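Local coordinates for protein 2-C-methyl-D-erythritol 4-phosphate cytidylyltransferase (Thermus thermophilus HB8, PDB 2PX7) that probably catalyses the transfer of a cytidylyl group from CTP to 2-C-methyl-D-erythritol 4-phosphate in isoprenoid biosynthesis, at residues 144-149 with 156-161. Sequence-based numbering, arbitrary orientation.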
ATOM      1  N   PRO A 144       4.817   1.725  -3.120  1.00 35.41           N
ATOM      2  CA  PRO A 144       5.305   2.901  -2.366  1.00 36.01           C
ATOM      3  C   PRO A 144       6.547   2.685  -1.492  1.00 36.73           C
ATOM      4  O   PRO A 144       7.165   3.669  -1.051  1.00 37.89           O
ATOM      5  CB  PRO A 144       4.115   3.238  -1.472  1.00 36.07           C
ATOM      6  CG  PRO A 144       3.442   1.923  -1.232  1.00 36.22           C
ATOM      7  CD  PRO A 144       3.690   1.060  -2.436  1.00 34.88           C
ATOM      8  N   ASP A 145       6.900   1.425  -1.242  1.00 36.30           N
ATOM      9  CA  ASP A 145       7.922   1.060  -0.268  1.00 35.74           C
ATOM     10  C   ASP A 145       8.948   0.182  -0.941  1.00 34.91           C
ATOM     11  O   ASP A 145       8.659  -0.423  -1.974  1.00 35.45           O
ATOM     12  CB  ASP A 145       7.311   0.241   0.875  1.00 35.76           C
ATOM     13  CG  ASP A 145       6.210   0.970   1.625  1.00 38.31           C
ATOM     14  OD1 ASP A 145       6.377   2.162   1.973  1.00 39.78           O
ATOM     15  OD2 ASP A 145       5.173   0.320   1.905  1.00 40.95           O
ATOM     16  N   THR A 146      10.128   0.075  -0.350  1.00 33.49           N
ATOM     17  CA  THR A 146      11.082  -0.930  -0.783  1.00 32.75           C
ATOM     18  C   THR A 146      10.361  -2.280  -0.827  1.00 32.01           C
ATOM     19  O   THR A 146       9.623  -2.651   0.085  1.00 31.29           O
ATOM     20  CB  THR A 146      12.343  -0.968   0.119  1.00 32.95           C
ATOM     21  OG1 THR A 146      13.021   0.283   0.008  1.00 33.80           O
ATOM     22  CG2 THR A 146      13.332  -2.083  -0.303  1.00 31.63           C
ATOM     23  N   LEU A 147      10.565  -2.982  -1.929  1.00 31.80           N
ATOM     24  CA  LEU A 147       9.900  -4.250  -2.183  1.00 31.39           C
ATOM     25  C   LEU A 147      10.916  -5.380  -2.041  1.00 30.91           C
ATOM     26  O   LEU A 147      11.880  -5.459  -2.796  1.00 31.07           O
ATOM     27  CB  LEU A 147       9.253  -4.222  -3.591  1.00 31.31           C
ATOM     28  CG  LEU A 147       8.412  -5.416  -4.078  1.00 31.36           C
ATOM     29  CD1 LEU A 147       7.257  -5.771  -3.118  1.00 27.39           C
ATOM     30  CD2 LEU A 147       7.886  -5.143  -5.505  1.00 30.65           C
ATOM     31  N   MET A 148      10.651  -6.272  -1.099  1.00 30.82           N
ATOM     32  CA  MET A 148      11.617  -7.266  -0.646  1.00 30.50           C
ATOM     33  C   MET A 148      11.005  -8.676  -0.456  1.00 30.88           C
ATOM     34  O   MET A 148       9.919  -8.821   0.103  1.00 30.69           O
ATOM     35  CB  MET A 148      12.233  -6.765   0.680  1.00 29.75           C
ATOM     36  CG  MET A 148      13.343  -7.625   1.287  1.00 29.24           C
ATOM     37  SD  MET A 148      12.713  -8.925   2.396  1.00 31.92           S
ATOM     38  CE  MET A 148      12.092  -7.999   3.788  1.00 25.67           C
ATOM     39  N   ALA A 149      11.731  -9.697  -0.905  1.00 32.03           N
ATOM     40  CA  ALA A 149      11.350 -11.101  -0.727  1.00 33.26           C
ATOM     41  C   ALA A 149      12.137 -11.702   0.437  1.00 34.11           C
ATOM     42  O   ALA A 149      13.350 -11.855   0.353  1.00 34.06           O
ATOM     43  CB  ALA A 149      11.605 -11.897  -2.025  1.00 32.80           C
ATOM     44  N   GLY A 156      16.255 -10.229   3.361  1.00 39.14           N
ATOM     45  CA  GLY A 156      16.197 -10.965   2.082  1.00 38.26           C
ATOM     46  C   GLY A 156      16.530 -10.207   0.796  1.00 38.25           C
ATOM     47  O   GLY A 156      17.381  -9.325   0.776  1.00 37.95           O
ATOM     48  N   ARG A 157      15.836 -10.556  -0.285  1.00 37.61           N
ATOM     49  CA  ARG A 157      16.143 -10.069  -1.629  1.00 37.63           C
ATOM     50  C   ARG A 157      15.244  -8.914  -2.045  1.00 36.36           C
ATOM     51  O   ARG A 157      14.020  -9.055  -2.068  1.00 36.32           O
ATOM     52  CB  ARG A 157      15.987 -11.235  -2.627  1.00 37.48           C
ATOM     53  CG  ARG A 157      16.030 -10.871  -4.097  1.00 39.60           C
ATOM     54  CD  ARG A 157      15.684 -12.101  -4.980  1.00 40.81           C
ATOM     55  NE  ARG A 157      15.444 -11.690  -6.357  1.00 46.66           N
ATOM     56  CZ  ARG A 157      14.275 -11.760  -6.991  1.00 48.25           C
ATOM     57  NH1 ARG A 157      13.192 -12.276  -6.405  1.00 48.52           N
ATOM     58  NH2 ARG A 157      14.204 -11.333  -8.245  1.00 49.47           N
ATOM     59  N   VAL A 158      15.853  -7.789  -2.414  1.00 35.36           N
ATOM     60  CA  VAL A 158      15.122  -6.612  -2.853  1.00 34.59           C
ATOM     61  C   VAL A 158      15.001  -6.547  -4.384  1.00 34.76           C
ATOM     62  O   VAL A 158      15.961  -6.822  -5.089  1.00 34.38           O
ATOM     63  CB  VAL A 158      15.806  -5.327  -2.351  1.00 34.94           C
ATOM     64  CG1 VAL A 158      15.115  -4.089  -2.917  1.00 33.86           C
ATOM     65  CG2 VAL A 158      15.839  -5.295  -0.803  1.00 34.03           C
ATOM     66  N   VAL A 159      13.822  -6.157  -4.878  1.00 34.26           N
ATOM     67  CA  VAL A 159      13.575  -5.978  -6.304  1.00 34.77           C
ATOM     68  C   VAL A 159      13.134  -4.540  -6.597  1.00 35.35           C
ATOM     69  O   VAL A 159      12.526  -3.910  -5.740  1.00 35.40           O
ATOM     70  CB  VAL A 159      12.521  -6.995  -6.843  1.00 34.36           C
ATOM     71  CG1 VAL A 159      12.978  -8.422  -6.581  1.00 35.07           C
ATOM     72  CG2 VAL A 159      11.163  -6.759  -6.231  1.00 33.39           C
ATOM     73  N   PRO A 160      13.422  -4.021  -7.812  1.00 36.37           N
ATOM     74  CA  PRO A 160      13.095  -2.616  -8.099  1.00 36.93           C
ATOM     75  C   PRO A 160      11.599  -2.288  -8.067  1.00 37.72           C
ATOM     76  O   PRO A 160      10.882  -2.596  -9.011  1.00 37.79           O
ATOM     77  CB  PRO A 160      13.676  -2.377  -9.501  1.00 37.00           C
ATOM     78  CG  PRO A 160      14.580  -3.518  -9.778  1.00 37.48           C
ATOM     79  CD  PRO A 160      14.079  -4.684  -8.956  1.00 36.74           C
ATOM     80  N   ARG A 161      11.149  -1.633  -6.997  1.00 38.48           N
ATOM     81  CA  ARG A 161       9.729  -1.295  -6.828  1.00 39.77           C
ATOM     82  C   ARG A 161       9.154  -0.473  -7.997  1.00 40.12           C
ATOM     83  O   ARG A 161       7.939  -0.495  -8.259  1.00 40.16           O
ATOM     84  CB  ARG A 161       9.479  -0.613  -5.475  1.00 39.86           C
ATOM     85  CG  ARG A 161      10.270   0.676  -5.268  1.00 42.80           C
ATOM     86  CD  ARG A 161       9.721   1.478  -4.111  1.00 45.80           C
ATOM     87  NE  ARG A 161      10.268   2.826  -4.121  1.00 51.30           N
ATOM     88  CZ  ARG A 161       9.671   3.875  -4.677  1.00 53.68           C
ATOM     89  NH1 ARG A 161       8.487   3.745  -5.269  1.00 54.59           N
ATOM     90  NH2 ARG A 161      10.266   5.061  -4.648  1.00 55.82           N
TER
HETATM   91  O   HOH W   1      11.953   3.005  -1.368  1.00 34.84           O
HETATM   92  O   HOH W   2      12.334  -1.978  -4.105  1.00 27.08           O
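Two backbone bonds join A149 and R157, A149 N to R157 O at 2.6 Å and R157 N to A149 O at 2.9 Å; V159 N reaches L147 O at 2.9 Å, nearly straight (169°). Beyond L147 O the strands part, and water 2 accepts from L147 N but lies doubtfully close to V159 O. On one face, M148 CG lies 4.0 Å from V158 CG2, and the thioether chain, bent at chi2 (-88°), brings SD beside G156. The T146 side chain crosses that of V158 at about a right angle, CG2 lying 3.7 Å from V158 CG1. On the other face, L147 CD2 meets V159 CG2, also at 3.7 Å. The hydrogen-bonded pair A149/R157 and non-hydrogen-bonded pair M148/V158 define an antiparallel hairpin, the family's beta-arm, centred about 25 Å from the chain's centre; T146 to M148 pair with a strand of the second subunit, continuing the sheet across the dimer interface. An alanine at M148 would remove CG and SD and would probably leave V158 CG2 and G156 less covered. R161, predicted to position MEP, runs its CD past D145 O at 3.1 Å, while its NH1 bonds V143 O. D145 OD1 salt-bridges R116 of the second subunit.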